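Local coordinates for protein 432aa long hypothetical deoxyribodipyrimidine photolyase (Sulfolobus tokodaii, PDB 2E0I) that probably repairs ultraviolet-induced cyclobutane pyrimidine dimers in DNA using light, carrying two FAD molecules, one of them probably a light-harvesting cofactor, at residues Leu11-Asn16 / Leu59-Glu64; Cys26-Pro31 / Ser161-Asp166; Ser47-Ser52 / Lys178-Pro183; Leu72-Gly77 / Asp172-Phe177. All blocks are in the same frame, centred on the assembly; numbering follows the deposited sequence.

Contact 1 (Leu11-Asn16 / Leu59-Glu64)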
loop_
_atom_site.group_PDB
_atom_site.type_symbol
_atom_site.label_atom_id
_atom_site.label_comp_id
_atom_site.label_asym_id
_atom_site.label_seq_id
_atom_site.Cartn_x
_atom_site.Cartn_y
_atom_site.Cartn_z
ATOM N N LEU A 11 -2.453 13.422 -1.888
ATOM C CA LEU A 11 -1.549 14.354 -2.551
ATOM C C LEU A 11 -1.928 14.834 -3.952
ATOM O O LEU A 11 -1.255 14.504 -4.937
ATOM C CB LEU A 11 -0.146 13.747 -2.560
ATOM C CG LEU A 11 0.290 13.188 -1.201
ATOM C CD1 LEU A 11 1.760 12.886 -1.226
ATOM C CD2 LEU A 11 -0.004 14.185 -0.099
ATOM N N ARG A 12 -2.994 15.633 -4.027
ATOM C CA ARG A 12 -3.485 16.168 -5.294
ATOM C C ARG A 12 -4.431 17.314 -5.000
ATOM O O ARG A 12 -4.895 17.452 -3.865
ATOM C CB ARG A 12 -4.247 15.092 -6.065
ATOM C CG ARG A 12 -5.451 14.585 -5.317
ATOM C CD ARG A 12 -6.284 13.605 -6.125
ATOM N NE ARG A 12 -7.555 13.317 -5.458
ATOM C CZ ARG A 12 -7.691 12.510 -4.411
ATOM N NH1 ARG A 12 -6.627 11.896 -3.907
ATOM N NH2 ARG A 12 -8.887 12.333 -3.858
ATOM N N LEU A 13 -4.723 18.124 -6.016
ATOM C CA LEU A 13 -5.642 19.248 -5.860
ATOM C C LEU A 13 -6.954 18.979 -6.591
ATOM O O LEU A 13 -7.930 19.695 -6.402
ATOM C CB LEU A 13 -5.016 20.523 -6.401
ATOM C CG LEU A 13 -3.701 20.988 -5.785
ATOM C CD1 LEU A 13 -3.372 22.374 -6.334
ATOM C CD2 LEU A 13 -3.813 21.030 -4.266
ATOM N N GLU A 14 -6.967 17.938 -7.420
ATOM C CA GLU A 14 -8.144 17.546 -8.195
ATOM C C GLU A 14 -8.951 16.480 -7.482
ATOM O O GLU A 14 -8.402 15.533 -6.941
ATOM C CB GLU A 14 -7.720 16.989 -9.551
ATOM C CG GLU A 14 -7.120 18.004 -10.519
ATOM C CD GLU A 14 -8.148 18.996 -11.059
ATOM O OE1 GLU A 14 -9.347 18.640 -11.162
ATOM O OE2 GLU A 14 -7.752 20.131 -11.400
ATOM N N ASP A 15 -10.265 16.628 -7.506
ATOM C CA ASP A 15 -11.177 15.681 -6.869
ATOM C C ASP A 15 -10.728 15.263 -5.481
ATOM O O ASP A 15 -10.577 14.086 -5.178
ATOM C CB ASP A 15 -11.391 14.434 -7.747
ATOM C CG ASP A 15 -12.556 13.553 -7.249
ATOM O OD1 ASP A 15 -13.637 14.094 -6.900
ATOM O OD2 ASP A 15 -12.398 12.312 -7.212
ATOM N N ASN A 16 -10.509 16.250 -4.632
ATOM C CA ASN A 16 -10.115 15.986 -3.264
ATOM C C ASN A 16 -11.288 16.492 -2.440
ATOM O O ASN A 16 -11.471 17.700 -2.285
ATOM C CB ASN A 16 -8.839 16.748 -2.924
ATOM C CG ASN A 16 -8.343 16.448 -1.528
ATOM O OD1 ASN A 16 -7.146 16.252 -1.318
ATOM N ND2 ASN A 16 -9.259 16.421 -0.560
ATOM N N LEU A 59 6.525 17.209 -3.641
ATOM C CA LEU A 59 7.229 18.244 -4.397
ATOM C C LEU A 59 6.363 18.674 -5.575
ATOM O O LEU A 59 6.216 19.872 -5.835
ATOM C CB LEU A 59 8.581 17.740 -4.918
ATOM C CG LEU A 59 9.654 17.500 -3.852
ATOM C CD1 LEU A 59 10.872 16.867 -4.479
ATOM C CD2 LEU A 59 10.012 18.803 -3.167
ATOM N N GLU A 60 5.777 17.701 -6.274
ATOM C CA GLU A 60 4.924 17.998 -7.421
ATOM C C GLU A 60 3.701 18.815 -6.995
ATOM O O GLU A 60 3.322 19.782 -7.665
ATOM C CB GLU A 60 4.467 16.705 -8.116
ATOM C CG GLU A 60 4.447 16.831 -9.640
ATOM C CD GLU A 60 3.510 15.841 -10.351
ATOM O OE1 GLU A 60 2.268 15.992 -10.244
ATOM O OE2 GLU A 60 4.022 14.919 -11.030
ATOM N N LEU A 61 3.094 18.422 -5.874
ATOM C CA LEU A 61 1.914 19.100 -5.334
ATOM C C LEU A 61 2.248 20.555 -5.022
ATOM O O LEU A 61 1.422 21.450 -5.210
ATOM C CB LEU A 61 1.444 18.393 -4.063
ATOM C CG LEU A 61 0.260 19.011 -3.316
ATOM C CD1 LEU A 61 -1.012 18.808 -4.131
ATOM C CD2 LEU A 61 0.128 18.375 -1.929
ATOM N N ASP A 62 3.465 20.783 -4.540
ATOM C CA ASP A 62 3.909 22.129 -4.225
ATOM C C ASP A 62 3.965 22.994 -5.492
ATOM O O ASP A 62 3.692 24.189 -5.444
ATOM C CB ASP A 62 5.282 22.092 -3.564
ATOM C CG ASP A 62 5.791 23.480 -3.207
ATOM O OD1 ASP A 62 5.206 24.133 -2.317
ATOM O OD2 ASP A 62 6.778 23.920 -3.835
ATOM N N ASP A 63 4.314 22.399 -6.628
ATOM C CA ASP A 63 4.366 23.160 -7.865
ATOM C C ASP A 63 2.973 23.571 -8.261
ATOM O O ASP A 63 2.749 24.707 -8.661
ATOM C CB ASP A 63 4.979 22.332 -8.982
ATOM C CG ASP A 63 6.418 21.999 -8.714
ATOM O OD1 ASP A 63 7.018 21.244 -9.518
ATOM O OD2 ASP A 63 6.946 22.499 -7.687
ATOM N N GLU A 64 2.029 22.647 -8.157
ATOM C CA GLU A 64 0.659 22.955 -8.514
ATOM C C GLU A 64 0.138 24.100 -7.666
ATOM O O GLU A 64 -0.658 24.919 -8.134
ATOM C CB GLU A 64 -0.212 21.721 -8.340
ATOM C CG GLU A 64 0.155 20.638 -9.326
ATOM C CD GLU A 64 0.018 21.094 -10.776
ATOM O OE1 GLU A 64 0.655 20.481 -11.660
ATOM O OE2 GLU A 64 -0.736 22.062 -11.035
#
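Leu13 reaches from its loop onto helix 48-66 and settles against Leu61 and Glu64. Its CB leaves the backbone toward the helix, and CG, anti to the carbonyl carbon (chi1 -59°), comes 3.8 Å from Leu61 CD1. There the chain forks. Leu13 CD2 lies 3.6 Å from Leu61 CD1, while Leu13 CD1 turns to the next helical turn and rests on the aliphatic start of Glu64, 3.8 Å from Glu64 CB. The Glu64 carboxylate bends away from the loop and pairs with Arg190. Leu61 CD1 also touches the loop backbone, 3.7 Å from Arg12 N, and Phe7 of strand 2-7 packs on both leucines. Arg12 itself turns from the helix. Asp15 O lies in the plane of the Arg12 guanidinium, whose NE and NH2 both reach it from one face of the carbonyl, NH2 at 2.8 Å, and a salt bridge to Asp126 is added from outside. In this photolyase-family domain the contact thus joins the loop after strand 2-7 to a long helix. Buried and carried by apolar side chains, with Leu61 also covering loop backbone, it depends on shape and solvent exclusion, while Glu64 and Arg12 find their charge partners in Arg190 and Asp126.

Contact 2 (Cys26-Pro31 / Ser161-Asp166)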
loop_
_atom_site.group_PDB
_atom_site.type_symbol
_atom_site.label_atom_id
_atom_site.label_comp_id
_atom_site.label_asym_id
_atom_site.label_seq_id
_atom_site.Cartn_x
_atom_site.Cartn_y
_atom_site.Cartn_z
ATOM N N CYS A 26 -14.663 28.266 2.961
ATOM C CA CYS A 26 -13.887 29.353 3.571
ATOM C C CYS A 26 -13.408 30.333 2.509
ATOM O O CYS A 26 -13.446 30.036 1.313
ATOM C CB CYS A 26 -12.659 28.830 4.340
ATOM S SG CYS A 26 -12.865 27.266 5.262
ATOM N N ASP A 27 -12.948 31.497 2.954
ATOM C CA ASP A 27 -12.458 32.517 2.041
ATOM C C ASP A 27 -11.060 32.181 1.559
ATOM O O ASP A 27 -10.778 32.206 0.358
ATOM C CB ASP A 27 -12.447 33.884 2.722
ATOM C CG ASP A 27 -13.829 34.316 3.176
ATOM O OD1 ASP A 27 -14.756 34.313 2.331
ATOM O OD2 ASP A 27 -13.984 34.656 4.374
ATOM N N ARG A 28 -10.183 31.877 2.506
ATOM C CA ARG A 28 -8.811 31.523 2.178
ATOM C C ARG A 28 -8.513 30.141 2.776
ATOM O O ARG A 28 -9.030 29.777 3.835
ATOM C CB ARG A 28 -7.850 32.580 2.739
ATOM C CG ARG A 28 -8.385 34.000 2.641
ATOM C CD ARG A 28 -7.419 35.049 3.189
ATOM N NE ARG A 28 -6.321 35.354 2.260
ATOM C CZ ARG A 28 -5.394 36.299 2.460
ATOM N NH1 ARG A 28 -5.418 37.049 3.564
ATOM N NH2 ARG A 28 -4.433 36.497 1.557
ATOM N N VAL A 29 -7.699 29.363 2.079
ATOM C CA VAL A 29 -7.338 28.046 2.558
ATOM C C VAL A 29 -5.826 27.870 2.516
ATOM O O VAL A 29 -5.191 28.034 1.470
ATOM C CB VAL A 29 -7.991 26.942 1.708
ATOM C CG1 VAL A 29 -7.414 25.590 2.080
ATOM C CG2 VAL A 29 -9.484 26.948 1.917
ATOM N N ILE A 30 -5.245 27.542 3.659
ATOM C CA ILE A 30 -3.811 27.332 3.721
ATOM C C ILE A 30 -3.509 25.837 3.598
ATOM O O ILE A 30 -3.875 25.046 4.469
ATOM C CB ILE A 30 -3.230 27.866 5.041
ATOM C CG1 ILE A 30 -3.533 29.360 5.165
ATOM C CG2 ILE A 30 -1.734 27.634 5.078
ATOM C CD1 ILE A 30 -2.991 29.994 6.414
ATOM N N PRO A 31 -2.847 25.433 2.501
ATOM C CA PRO A 31 -2.506 24.022 2.281
ATOM C C PRO A 31 -1.344 23.609 3.178
ATOM O O PRO A 31 -0.249 24.159 3.099
ATOM C CB PRO A 31 -2.168 23.979 0.795
ATOM C CG PRO A 31 -1.554 25.334 0.561
ATOM C CD PRO A 31 -2.430 26.271 1.359
ATOM N N SER A 161 -9.613 29.889 -2.858
ATOM C CA SER A 161 -8.400 30.697 -2.758
ATOM C C SER A 161 -7.377 30.091 -1.821
ATOM O O SER A 161 -7.663 29.832 -0.654
ATOM C CB SER A 161 -8.721 32.118 -2.281
ATOM O OG SER A 161 -9.185 32.929 -3.345
ATOM N N PHE A 162 -6.175 29.877 -2.332
ATOM C CA PHE A 162 -5.117 29.316 -1.514
ATOM C C PHE A 162 -4.242 30.413 -0.907
ATOM O O PHE A 162 -3.676 31.243 -1.628
ATOM C CB PHE A 162 -4.248 28.376 -2.351
ATOM C CG PHE A 162 -4.882 27.044 -2.631
ATOM C CD1 PHE A 162 -4.950 26.070 -1.641
ATOM C CD2 PHE A 162 -5.386 26.755 -3.889
ATOM C CE1 PHE A 162 -5.509 24.821 -1.905
ATOM C CE2 PHE A 162 -5.949 25.511 -4.166
ATOM C CZ PHE A 162 -6.010 24.539 -3.171
ATOM N N ASP A 163 -4.135 30.411 0.418
ATOM C CA ASP A 163 -3.303 31.380 1.118
ATOM C C ASP A 163 -2.016 30.701 1.622
ATOM O O ASP A 163 -1.821 29.498 1.442
ATOM C CB ASP A 163 -4.082 31.998 2.277
ATOM C CG ASP A 163 -3.371 33.194 2.882
ATOM O OD1 ASP A 163 -2.792 33.995 2.103
ATOM O OD2 ASP A 163 -3.405 33.337 4.129
ATOM N N VAL A 164 -1.138 31.472 2.250
ATOM C CA VAL A 164 0.126 30.945 2.746
ATOM C C VAL A 164 0.441 31.474 4.136
ATOM O O VAL A 164 -0.134 32.463 4.573
ATOM C CB VAL A 164 1.277 31.345 1.801
ATOM C CG1 VAL A 164 2.619 30.982 2.397
ATOM C CG2 VAL A 164 1.086 30.668 0.457
ATOM N N THR A 165 1.340 30.793 4.834
ATOM C CA THR A 165 1.768 31.219 6.156
ATOM C C THR A 165 3.258 31.416 6.041
ATOM O O THR A 165 3.999 30.461 5.839
ATOM C CB THR A 165 1.510 30.158 7.227
ATOM O OG1 THR A 165 0.104 30.039 7.449
ATOM C CG2 THR A 165 2.185 30.549 8.529
ATOM N N ASP A 166 3.695 32.660 6.162
ATOM C CA ASP A 166 5.111 32.962 6.056
ATOM C C ASP A 166 5.993 32.163 7.005
ATOM O O ASP A 166 7.068 31.717 6.613
ATOM C CB ASP A 166 5.337 34.458 6.261
ATOM C CG ASP A 166 4.931 35.277 5.046
ATOM O OD1 ASP A 166 5.150 36.510 5.056
ATOM O OD2 ASP A 166 4.398 34.686 4.077
#
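A chi1 of -169° turns the Asp163 carboxylate toward the guanidinium of Arg28, whose chain is bent at chi3 (78°) to bring the two flat groups over one another. Their planes are 28° apart, and Asp163 OD1 lies over the guanidinium face, 3.0 Å from Arg28 NH2; the salt bridge therefore works through charge, no N-H being aimed at the oxygen. Alongside, the backbones join. Val29 N donates to Ser161 O at 2.8 Å, and Asp163 N returns a bond of 2.8 Å to Val29 O. This is a single parallel-type bridge centred on Val29 and Phe162, made at the start of strand 28-35, an inner strand of the parallel Rossmann-like sheet that pairs on its other edge with strand 2-7. Ile30 runs side by side with Asp163, its CG1 3.9 Å from Asp163 CB, and crosses Thr165 at about a right angle, Ile30 CD1 lying 3.3 Å from Thr165 OG1. Cut back to an alanine, Ile30 would lose CG1, CG2 and CD1, which would probably open a gap beside Asp163 CB and Thr165 OG1. Phe162 meets Pro31 CD at its ring edge, 3.9 Å from Phe162 CD1, and Leu19 and Leu23 of helix 17-25 also touch the ring.

Contact 3 (Ser47-Ser52 / Lys178-Pro183)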
loop_
_atom_site.group_PDB
_atom_site.type_symbol
_atom_site.label_atom_id
_atom_site.label_comp_id
_atom_site.label_asym_id
_atom_site.label_seq_id
_atom_site.Cartn_x
_atom_site.Cartn_y
_atom_site.Cartn_z
ATOM N N SER A 47 9.036 2.402 4.946
ATOM C CA SER A 47 9.643 1.997 3.702
ATOM C C SER A 47 10.368 3.218 3.129
ATOM O O SER A 47 9.777 4.290 3.015
ATOM C CB SER A 47 8.551 1.517 2.737
ATOM O OG SER A 47 9.070 1.328 1.429
ATOM N N GLU A 48 11.646 3.070 2.784
ATOM C CA GLU A 48 12.382 4.192 2.212
ATOM C C GLU A 48 11.819 4.515 0.835
ATOM O O GLU A 48 11.694 5.681 0.465
ATOM C CB GLU A 48 13.877 3.889 2.091
ATOM C CG GLU A 48 14.665 3.940 3.389
ATOM C CD GLU A 48 14.445 5.219 4.195
ATOM O OE1 GLU A 48 14.306 6.314 3.594
ATOM O OE2 GLU A 48 14.429 5.129 5.449
ATOM N N PHE A 49 11.479 3.484 0.072
ATOM C CA PHE A 49 10.920 3.703 -1.254
ATOM C C PHE A 49 9.596 4.464 -1.182
ATOM O O PHE A 49 9.388 5.416 -1.924
ATOM C CB PHE A 49 10.705 2.372 -1.982
ATOM C CG PHE A 49 11.972 1.691 -2.401
ATOM C CD1 PHE A 49 12.949 2.377 -3.104
ATOM C CD2 PHE A 49 12.171 0.336 -2.134
ATOM C CE1 PHE A 49 14.103 1.725 -3.539
ATOM C CE2 PHE A 49 13.328 -0.325 -2.570
ATOM C CZ PHE A 49 14.289 0.374 -3.272
ATOM N N ALA A 50 8.706 4.036 -0.297
ATOM C CA ALA A 50 7.417 4.698 -0.138
ATOM C C ALA A 50 7.592 6.168 0.222
ATOM O O ALA A 50 6.895 7.038 -0.300
ATOM C CB ALA A 50 6.615 4.012 0.943
ATOM N N VAL A 51 8.531 6.441 1.121
ATOM C CA VAL A 51 8.791 7.796 1.566
ATOM C C VAL A 51 9.266 8.691 0.424
ATOM O O VAL A 51 8.813 9.834 0.291
ATOM C CB VAL A 51 9.813 7.787 2.714
ATOM C CG1 VAL A 51 10.189 9.194 3.101
ATOM C CG2 VAL A 51 9.207 7.087 3.910
ATOM N N SER A 52 10.167 8.179 -0.405
ATOM C CA SER A 52 10.677 8.964 -1.522
ATOM C C SER A 52 9.542 9.317 -2.469
ATOM O O SER A 52 9.439 10.452 -2.954
ATOM C CB SER A 52 11.732 8.174 -2.276
ATOM O OG SER A 52 12.798 7.867 -1.413
ATOM N N LYS A 178 14.139 11.976 2.059
ATOM C CA LYS A 178 14.222 11.266 0.787
ATOM C C LYS A 178 15.648 10.740 0.714
ATOM O O LYS A 178 16.583 11.496 0.430
ATOM C CB LYS A 178 13.931 12.213 -0.379
ATOM C CG LYS A 178 13.691 11.480 -1.690
ATOM C CD LYS A 178 13.194 12.386 -2.800
ATOM C CE LYS A 178 14.308 13.239 -3.345
ATOM N NZ LYS A 178 13.890 13.939 -4.592
ATOM N N LYS A 179 15.813 9.447 0.987
ATOM C CA LYS A 179 17.134 8.823 1.010
ATOM C C LYS A 179 17.464 7.893 -0.150
ATOM O O LYS A 179 18.614 7.812 -0.572
ATOM C CB LYS A 179 17.316 8.047 2.317
ATOM C CG LYS A 179 17.157 8.886 3.578
ATOM C CD LYS A 179 17.316 8.013 4.810
ATOM C CE LYS A 179 16.896 8.722 6.087
ATOM N NZ LYS A 179 16.935 7.792 7.259
ATOM N N ILE A 180 16.470 7.179 -0.653
ATOM C CA ILE A 180 16.698 6.251 -1.745
ATOM C C ILE A 180 15.417 6.094 -2.532
ATOM O O ILE A 180 14.414 5.636 -1.997
ATOM C CB ILE A 180 17.139 4.889 -1.200
ATOM C CG1 ILE A 180 17.107 3.849 -2.317
ATOM C CG2 ILE A 180 16.246 4.480 -0.046
ATOM C CD1 ILE A 180 17.450 2.442 -1.840
ATOM N N GLU A 181 15.462 6.473 -3.805
ATOM C CA GLU A 181 14.296 6.416 -4.688
ATOM C C GLU A 181 14.172 5.126 -5.499
ATOM O O GLU A 181 15.168 4.515 -5.869
ATOM C CB GLU A 181 14.326 7.607 -5.656
ATOM C CG GLU A 181 14.347 8.974 -4.972
ATOM C CD GLU A 181 14.192 10.136 -5.950
ATOM O OE1 GLU A 181 13.260 10.097 -6.792
ATOM O OE2 GLU A 181 14.994 11.097 -5.871
ATOM N N SER A 182 12.942 4.709 -5.772
ATOM C CA SER A 182 12.721 3.516 -6.577
ATOM C C SER A 182 13.059 3.854 -8.019
ATOM O O SER A 182 12.609 4.869 -8.556
ATOM C CB SER A 182 11.257 3.072 -6.525
ATOM O OG SER A 182 10.999 2.066 -7.496
ATOM N N PRO A 183 13.859 3.006 -8.672
ATOM C CA PRO A 183 14.210 3.287 -10.063
ATOM C C PRO A 183 12.986 3.109 -10.951
ATOM O O PRO A 183 12.991 3.481 -12.124
ATOM C CB PRO A 183 15.272 2.236 -10.360
ATOM C CG PRO A 183 14.809 1.066 -9.546
ATOM C CD PRO A 183 14.446 1.725 -8.230
HETATM O O HOH W 1 13.990 7.371 1.236
HETATM O O HOH W 2 10.662 5.405 -4.567
#
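Ile180 is set against two neighbours of the first turn of helix 48-66, crossing Glu48 at about a right angle and lying aslant to Phe49. Its two branches divide the work: CG2 abuts the methylene part of Glu48, whereas CG1, anti to the backbone N (chi1 169°), carries CD1 to the ring, 3.8 Å from Phe49 CE1. Glu181 O approaches that ring at its edge, and Ser182 CB packs 3.9 Å from Phe49 CD1. Bent at chi2 (-51°), Glu48 turns its carboxylate over the extended chain of Lys179, whose CD is 3.7 Å from Glu48 OE1; the charged ends, OE2 and NZ, stay 4.1 Å apart, beyond a salt bridge. Ser52 points toward the loop, its OG 2.8 Å from Ile180 O, although its proton has another acceptor in reach. Two waters bridge the segments: one accepts from Lys179 N and lies within bonding distance of Ser52 OG and, at 2.6 Å, of Glu48 OE1; the other links Phe49 O with Ser182 N. Replacing Glu48 by an alanine would probably leave Lys179 without its nearby negative charge, Ile180 CG2 with less to pack on and the first water short of a partner. Ser47, which caps the helix through Ala50 N, and Val51 both touch a bound FAD. The loop is thus held beside this FAD site by a mixture of apolar, water-mediated and loosely electrostatic contacts.

Contact 4 (Leu72-Gly77 / Asp172-Phe177)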
loop_
_atom_site.group_PDB
_atom_site.type_symbol
_atom_site.label_atom_id
_atom_site.label_comp_id
_atom_site.label_asym_id
_atom_site.label_seq_id
_atom_site.Cartn_x
_atom_site.Cartn_y
_atom_site.Cartn_z
ATOM N N LEU A 72 2.999 24.824 -0.617
ATOM C CA LEU A 72 2.761 23.895 0.463
ATOM C C LEU A 72 3.420 24.431 1.743
ATOM O O LEU A 72 4.607 24.768 1.756
ATOM C CB LEU A 72 3.335 22.528 0.091
ATOM C CG LEU A 72 2.950 21.402 1.038
ATOM C CD1 LEU A 72 1.427 21.325 1.123
ATOM C CD2 LEU A 72 3.545 20.089 0.542
ATOM N N ASN A 73 2.628 24.523 2.807
ATOM C CA ASN A 73 3.094 25.000 4.101
ATOM C C ASN A 73 3.450 23.785 4.943
ATOM O O ASN A 73 2.562 23.047 5.381
ATOM C CB ASN A 73 1.983 25.799 4.780
ATOM C CG ASN A 73 1.674 27.098 4.054
ATOM O OD1 ASN A 73 2.351 28.112 4.241
ATOM N ND2 ASN A 73 0.655 27.068 3.207
ATOM N N VAL A 74 4.745 23.582 5.177
ATOM C CA VAL A 74 5.201 22.419 5.931
ATOM C C VAL A 74 5.550 22.680 7.393
ATOM O O VAL A 74 6.153 23.695 7.735
ATOM C CB VAL A 74 6.420 21.772 5.244
ATOM C CG1 VAL A 74 6.855 20.536 6.008
ATOM C CG2 VAL A 74 6.071 21.423 3.803
ATOM N N PHE A 75 5.164 21.737 8.247
ATOM C CA PHE A 75 5.416 21.801 9.682
ATOM C C PHE A 75 6.005 20.477 10.122
ATOM O O PHE A 75 5.902 19.487 9.403
ATOM C CB PHE A 75 4.111 22.049 10.427
ATOM C CG PHE A 75 3.511 23.395 10.154
ATOM C CD1 PHE A 75 3.895 24.502 10.907
ATOM C CD2 PHE A 75 2.586 23.569 9.121
ATOM C CE1 PHE A 75 3.371 25.768 10.639
ATOM C CE2 PHE A 75 2.050 24.830 8.839
ATOM C CZ PHE A 75 2.445 25.937 9.602
ATOM N N PHE A 76 6.611 20.447 11.300
ATOM C CA PHE A 76 7.207 19.211 11.787
ATOM C C PHE A 76 6.757 18.911 13.204
ATOM O O PHE A 76 6.634 19.823 14.025
ATOM C CB PHE A 76 8.737 19.303 11.731
ATOM C CG PHE A 76 9.433 18.058 12.189
ATOM C CD1 PHE A 76 9.512 16.943 11.358
ATOM C CD2 PHE A 76 9.968 17.982 13.476
ATOM C CE1 PHE A 76 10.114 15.762 11.801
ATOM C CE2 PHE A 76 10.569 16.812 13.930
ATOM C CZ PHE A 76 10.642 15.696 13.089
ATOM N N GLY A 77 6.515 17.629 13.479
ATOM C CA GLY A 77 6.085 17.201 14.800
ATOM C C GLY A 77 4.872 16.290 14.756
ATOM O O GLY A 77 4.397 15.925 13.684
ATOM N N ASP A 172 11.331 21.982 0.730
ATOM C CA ASP A 172 12.784 21.793 0.795
ATOM C C ASP A 172 13.148 20.963 2.040
ATOM O O ASP A 172 13.976 20.061 1.986
ATOM C CB ASP A 172 13.512 23.157 0.862
ATOM C CG ASP A 172 14.000 23.661 -0.520
ATOM O OD1 ASP A 172 14.612 24.762 -0.581
ATOM O OD2 ASP A 172 13.778 22.966 -1.543
ATOM N N PHE A 173 12.516 21.285 3.162
ATOM C CA PHE A 173 12.757 20.594 4.423
ATOM C C PHE A 173 12.583 19.090 4.324
ATOM O O PHE A 173 13.321 18.339 4.956
ATOM C CB PHE A 173 11.815 21.129 5.508
ATOM C CG PHE A 173 11.794 20.291 6.755
ATOM C CD1 PHE A 173 12.929 20.180 7.558
ATOM C CD2 PHE A 173 10.657 19.571 7.099
ATOM C CE1 PHE A 173 12.929 19.352 8.687
ATOM C CE2 PHE A 173 10.648 18.740 8.224
ATOM C CZ PHE A 173 11.786 18.629 9.019
ATOM N N LEU A 174 11.604 18.656 3.532
ATOM C CA LEU A 174 11.314 17.237 3.374
ATOM C C LEU A 174 12.402 16.421 2.679
ATOM O O LEU A 174 12.429 15.191 2.808
ATOM C CB LEU A 174 9.974 17.057 2.656
ATOM C CG LEU A 174 8.762 17.577 3.439
ATOM C CD1 LEU A 174 7.535 17.504 2.572
ATOM C CD2 LEU A 174 8.569 16.776 4.714
ATOM N N LEU A 175 13.308 17.093 1.966
ATOM C CA LEU A 175 14.383 16.397 1.264
ATOM C C LEU A 175 15.308 15.570 2.176
ATOM O O LEU A 175 16.005 14.663 1.715
ATOM C CB LEU A 175 15.212 17.383 0.426
ATOM C CG LEU A 175 14.667 17.797 -0.949
ATOM C CD1 LEU A 175 13.857 16.646 -1.534
ATOM C CD2 LEU A 175 13.786 19.024 -0.838
ATOM N N THR A 176 15.305 15.865 3.467
ATOM C CA THR A 176 16.143 15.119 4.403
ATOM C C THR A 176 15.718 13.671 4.468
ATOM O O THR A 176 16.550 12.778 4.619
ATOM C CB THR A 176 16.014 15.629 5.826
ATOM O OG1 THR A 176 16.115 17.062 5.833
ATOM C CG2 THR A 176 17.103 15.015 6.695
ATOM N N PHE A 177 14.409 13.456 4.376
ATOM C CA PHE A 177 13.824 12.130 4.466
ATOM C C PHE A 177 13.879 11.320 3.187
ATOM O O PHE A 177 13.671 10.111 3.219
ATOM C CB PHE A 177 12.379 12.252 4.940
ATOM C CG PHE A 177 12.237 12.955 6.257
ATOM C CD1 PHE A 177 12.694 12.359 7.433
ATOM C CD2 PHE A 177 11.671 14.223 6.322
ATOM C CE1 PHE A 177 12.587 13.021 8.655
ATOM C CE2 PHE A 177 11.560 14.890 7.531
ATOM C CZ PHE A 177 12.018 14.290 8.701
#
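Aromatic contacts are made where Phe76 meets Phe173 and Phe177. The rings of Phe76 and Phe173 have centroids 5.7 Å apart and planes at 77°, but the approach is oblique; Phe76 CD1 lies near the plane of the Phe173 ring at its edge, 3.7 Å from Phe173 CZ. Both residues hold CG away from the backbone N (chi1 -179° and 168°), and the two side chains meet at about a right angle. Phe177 comes in from farther along the loop, with CZ 3.9 Å from Phe76 CE1. Strand 73-76 is the outermost on its side of the five-stranded parallel sheet, in the α/β domain of the photolyase family, and the long loop between helices 140-147 and 189-196 packs over it here. Contacts of Val74 follow, two residues back along the strand. Val74 CG1 lies at the edge of the Phe173 ring, 4.1 Å from Phe173 CD2, and also faces Leu174 CD2 at 4.3 Å. Leu174 in turn sits on Ile55 and Leu58 of helix 48-66. Among polar bonds, the Val74 backbone pairs with that of Met169, earlier in the same loop. Within 172-177, Leu175 N to Asp172 O and Phe177 N to Leu174 O are i to i+3 bonds of 3-10 type, the latter pair at 3.1 Å, and Thr176 OG1 donates to Phe173 O at 3.2 Å, fixing the backbone from which the two loop phenylalanines project.

In the fold
Contacts 1 and 4 are buried, contact 3 partly so, and contact 2 lies at the surface, its centre about 30 Å from the centre of the chain. Chemistry follows this: the buried pair rely on leucines, valine and phenylalanines, whereas contact 2 adds backbone bridging and a salt bridge and contact 3 uses water. Contacts 1 and 3 share helix 48-66. Contacts 2 and 4 reach neighbouring strands of one sheet, where Asn73 N is 2.9 Å from Pro31 O in a probable hydrogen bond. Contacts 2, 3 and 4 all draw on the loop between helices 140-147 and 189-196, which runs from the sheet edge to the FAD site.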